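Local coordinates for microtubule-associated protein 1 light chain 3 (Plasmodium falciparum, PDB 4EOY) that is a ubiquitin-like Atg8 protein that binds a peptide of the conjugating enzyme Atg3 and, as in other Atg8 relatives, is probably coupled to membrane lipid, at residues Leu90-Asn94 with Ile95-Thr99. The protein carries 3 engineered substitutions. Sequence-based numbering, arbitrary orientation.
Sequences LFVNN and IVPKT. With ACT (acetate ion), chain H.
A type I' beta turn from Val92 to Ile95 turns the chain back where strand 89-92, an outermost strand of the ubiquitin-like sheet, runs out into a loop. Asn93 and Asn94 hold its corners with positive phi (45° and 67°), as a type I' turn requires. Two backbone hydrogen bonds make the antiparallel pair: Val92 N gives one to Ile95 O (2.8 Å), meeting the carbonyl almost head-on, and Ile95 N returns one to Val92 O (3.0 Å) from well above the carbonyl plane. Ile95 O also receives a CA-H...O contact from Phe91 CA at 3.3 Å. Beyond this single bridge Pro97 takes over: its CD lies 3.0 Å from Leu90 O, and its CG is 4.2 Å from Val92 CG1. That methyl sits between backbone N and carbonyl carbon (chi1 59°), which also brings it 4.1 Å from Ile95 CG1. Met119 and Leu106 pack on Pro97 from the sheet and helix 103-110, while Asn93 ND2 bonds to Tyr110 O. Leu90 N donates to an oxygen of an acetate ion (3.2 Å), likely a crystallisation additive. Pro97 has no amide hydrogen to give Leu90 O, which probably limits the antiparallel pairing to Val92 and Ile95, and its ring carbons lie there instead.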
ATOM      1  N   LEU A  90      10.384   2.359  -1.009  1.00 26.49           N
ATOM      2  CA  LEU A  90       9.263   1.724  -0.307  1.00 32.01           C
ATOM      3  C   LEU A  90       9.695   0.975   0.963  1.00 29.99           C
ATOM      4  O   LEU A  90      10.776   0.360   1.013  1.00 25.38           O
ATOM      5  CB  LEU A  90       8.552   0.756  -1.243  1.00 37.97           C
ATOM      6  CG  LEU A  90       7.894   1.406  -2.471  1.00 45.63           C
ATOM      7  CD1 LEU A  90       7.350   0.336  -3.412  1.00 49.61           C
ATOM      8  CD2 LEU A  90       6.790   2.371  -2.046  1.00 39.36           C
ATOM      9  N   PHE A  91       8.831   1.009   1.972  1.00 22.07           N
ATOM     10  CA  PHE A  91       9.144   0.430   3.270  1.00 24.34           C
ATOM     11  C   PHE A  91       7.998  -0.347   3.883  1.00 25.68           C
ATOM     12  O   PHE A  91       6.853   0.088   3.844  1.00 28.27           O
ATOM     13  CB  PHE A  91       9.556   1.537   4.236  1.00 25.70           C
ATOM     14  CG  PHE A  91      10.770   2.293   3.790  1.00 23.08           C
ATOM     15  CD1 PHE A  91      10.658   3.340   2.888  1.00 24.08           C
ATOM     16  CD2 PHE A  91      12.032   1.944   4.261  1.00 26.11           C
ATOM     17  CE1 PHE A  91      11.773   4.033   2.465  1.00 25.83           C
ATOM     18  CE2 PHE A  91      13.156   2.632   3.843  1.00 23.70           C
ATOM     19  CZ  PHE A  91      13.032   3.672   2.946  1.00 26.29           C
ATOM     20  N   VAL A  92       8.315  -1.501   4.460  1.00 21.22           N
ATOM     21  CA  VAL A  92       7.360  -2.195   5.295  1.00 23.33           C
ATOM     22  C   VAL A  92       7.893  -2.298   6.739  1.00 26.86           C
ATOM     23  O   VAL A  92       8.995  -2.827   6.979  1.00 21.66           O
ATOM     24  CB  VAL A  92       7.028  -3.576   4.732  1.00 21.48           C
ATOM     25  CG1 VAL A  92       8.277  -4.441   4.619  1.00 19.27           C
ATOM     26  CG2 VAL A  92       5.961  -4.196   5.598  1.00 21.68           C
ATOM     27  N   ASN A  93       7.131  -1.763   7.692  1.00 21.02           N
ATOM     28  CA  ASN A  93       7.599  -1.720   9.083  1.00 31.45           C
ATOM     29  C   ASN A  93       9.072  -1.257   9.164  1.00 27.95           C
ATOM     30  O   ASN A  93       9.926  -1.956   9.716  1.00 22.02           O
ATOM     31  CB  ASN A  93       7.408  -3.084   9.759  1.00 30.21           C
ATOM     32  CG  ASN A  93       5.943  -3.437   9.955  1.00 47.67           C
ATOM     33  OD1 ASN A  93       5.049  -2.815   9.364  1.00 57.34           O
ATOM     34  ND2 ASN A  93       5.684  -4.444  10.787  1.00 53.35           N
ATOM     35  N   ASN A  94       9.326  -0.102   8.542  1.00 24.84           N
ATOM     36  CA  ASN A  94      10.629   0.581   8.486  1.00 27.53           C
ATOM     37  C   ASN A  94      11.747  -0.088   7.707  1.00 24.61           C
ATOM     38  O   ASN A  94      12.804   0.508   7.565  1.00 33.74           O
ATOM     39  CB  ASN A  94      11.095   0.987   9.892  1.00 27.73           C
ATOM     40  CG  ASN A  94      10.097   1.915  10.584  1.00 30.67           C
ATOM     41  OD1 ASN A  94       9.302   2.586   9.925  1.00 35.59           O
ATOM     42  ND2 ASN A  94      10.132   1.951  11.906  1.00 42.06           N
ATOM     43  N   ILE A  95      11.520  -1.291   7.170  1.00 30.06           N
ATOM     44  CA  ILE A  95      12.545  -1.996   6.386  1.00 30.54           C
ATOM     45  C   ILE A  95      12.186  -2.140   4.917  1.00 25.41           C
ATOM     46  O   ILE A  95      11.034  -1.991   4.535  1.00 30.88           O
ATOM     47  CB  ILE A  95      12.883  -3.398   6.954  1.00 41.29           C
ATOM     48  CG1 ILE A  95      11.665  -4.320   6.955  1.00 33.48           C
ATOM     49  CG2 ILE A  95      13.441  -3.284   8.363  1.00 49.89           C
ATOM     50  CD1 ILE A  95      12.025  -5.779   7.031  1.00 35.53           C
ATOM     51  N   VAL A  96      13.190  -2.428   4.094  1.00 28.18           N
ATOM     52  CA  VAL A  96      12.990  -2.545   2.663  1.00 35.48           C
ATOM     53  C   VAL A  96      12.270  -3.859   2.351  1.00 43.49           C
ATOM     54  O   VAL A  96      12.730  -4.928   2.744  1.00 41.07           O
ATOM     55  CB  VAL A  96      14.324  -2.492   1.891  1.00 34.66           C
ATOM     56  CG1 VAL A  96      14.073  -2.722   0.399  1.00 31.70           C
ATOM     57  CG2 VAL A  96      15.030  -1.157   2.137  1.00 33.33           C
ATOM     58  N   PRO A  97      11.133  -3.791   1.643  1.00 43.46           N
ATOM     59  CA  PRO A  97      10.495  -5.046   1.276  1.00 46.39           C
ATOM     60  C   PRO A  97      11.426  -5.909   0.424  1.00 59.08           C
ATOM     61  O   PRO A  97      12.026  -5.398  -0.533  1.00 46.66           O
ATOM     62  CB  PRO A  97       9.274  -4.605   0.462  1.00 45.92           C
ATOM     63  CG  PRO A  97       9.091  -3.155   0.757  1.00 35.74           C
ATOM     64  CD  PRO A  97      10.458  -2.630   1.050  1.00 32.99           C
ATOM     65  N   LYS A  98      11.536  -7.194   0.784  1.00 51.63           N
ATOM     66  CA  LYS A  98      12.422  -8.148   0.102  1.00 54.75           C
ATOM     67  C   LYS A  98      11.798  -8.561  -1.238  1.00 49.62           C
ATOM     68  O   LYS A  98      10.689  -9.102  -1.272  1.00 41.74           O
ATOM     69  CB  LYS A  98      12.637  -9.382   0.990  1.00 73.18           C
ATOM     70  CG  LYS A  98      14.030  -9.976   0.939  1.00 89.79           C
ATOM     71  CD  LYS A  98      14.410 -10.527   2.303  1.00101.93           C
ATOM     72  CE  LYS A  98      15.676 -11.360   2.244  1.00103.35           C
ATOM     73  NZ  LYS A  98      16.258 -11.566   3.598  1.00122.28           N
ATOM     74  N   THR A  99      12.509  -8.304  -2.332  1.00 35.11           N
ATOM     75  CA  THR A  99      11.911  -8.378  -3.662  1.00 34.12           C
ATOM     76  C   THR A  99      11.449  -9.789  -4.030  1.00 38.78           C
ATOM     77  O   THR A  99      10.406  -9.943  -4.676  1.00 45.45           O
ATOM     78  CB  THR A  99      12.859  -7.810  -4.735  1.00 34.88           C
ATOM     79  OG1 THR A  99      12.934  -6.383  -4.586  1.00 35.98           O
ATOM     80  CG2 THR A  99      12.364  -8.121  -6.147  1.00 44.17           C
TER
HETATM   81  C   ACT H 202      12.796  -0.101  -3.236  1.00 40.43           C
HETATM   82  O   ACT H 202      11.897  -0.094  -2.366  1.00 46.29           O
HETATM   83  OXT ACT H 202      13.873   0.523  -3.077  1.00 50.88           O
HETATM   84  CH3 ACT H 202      12.582  -0.884  -4.498  1.00 27.07           C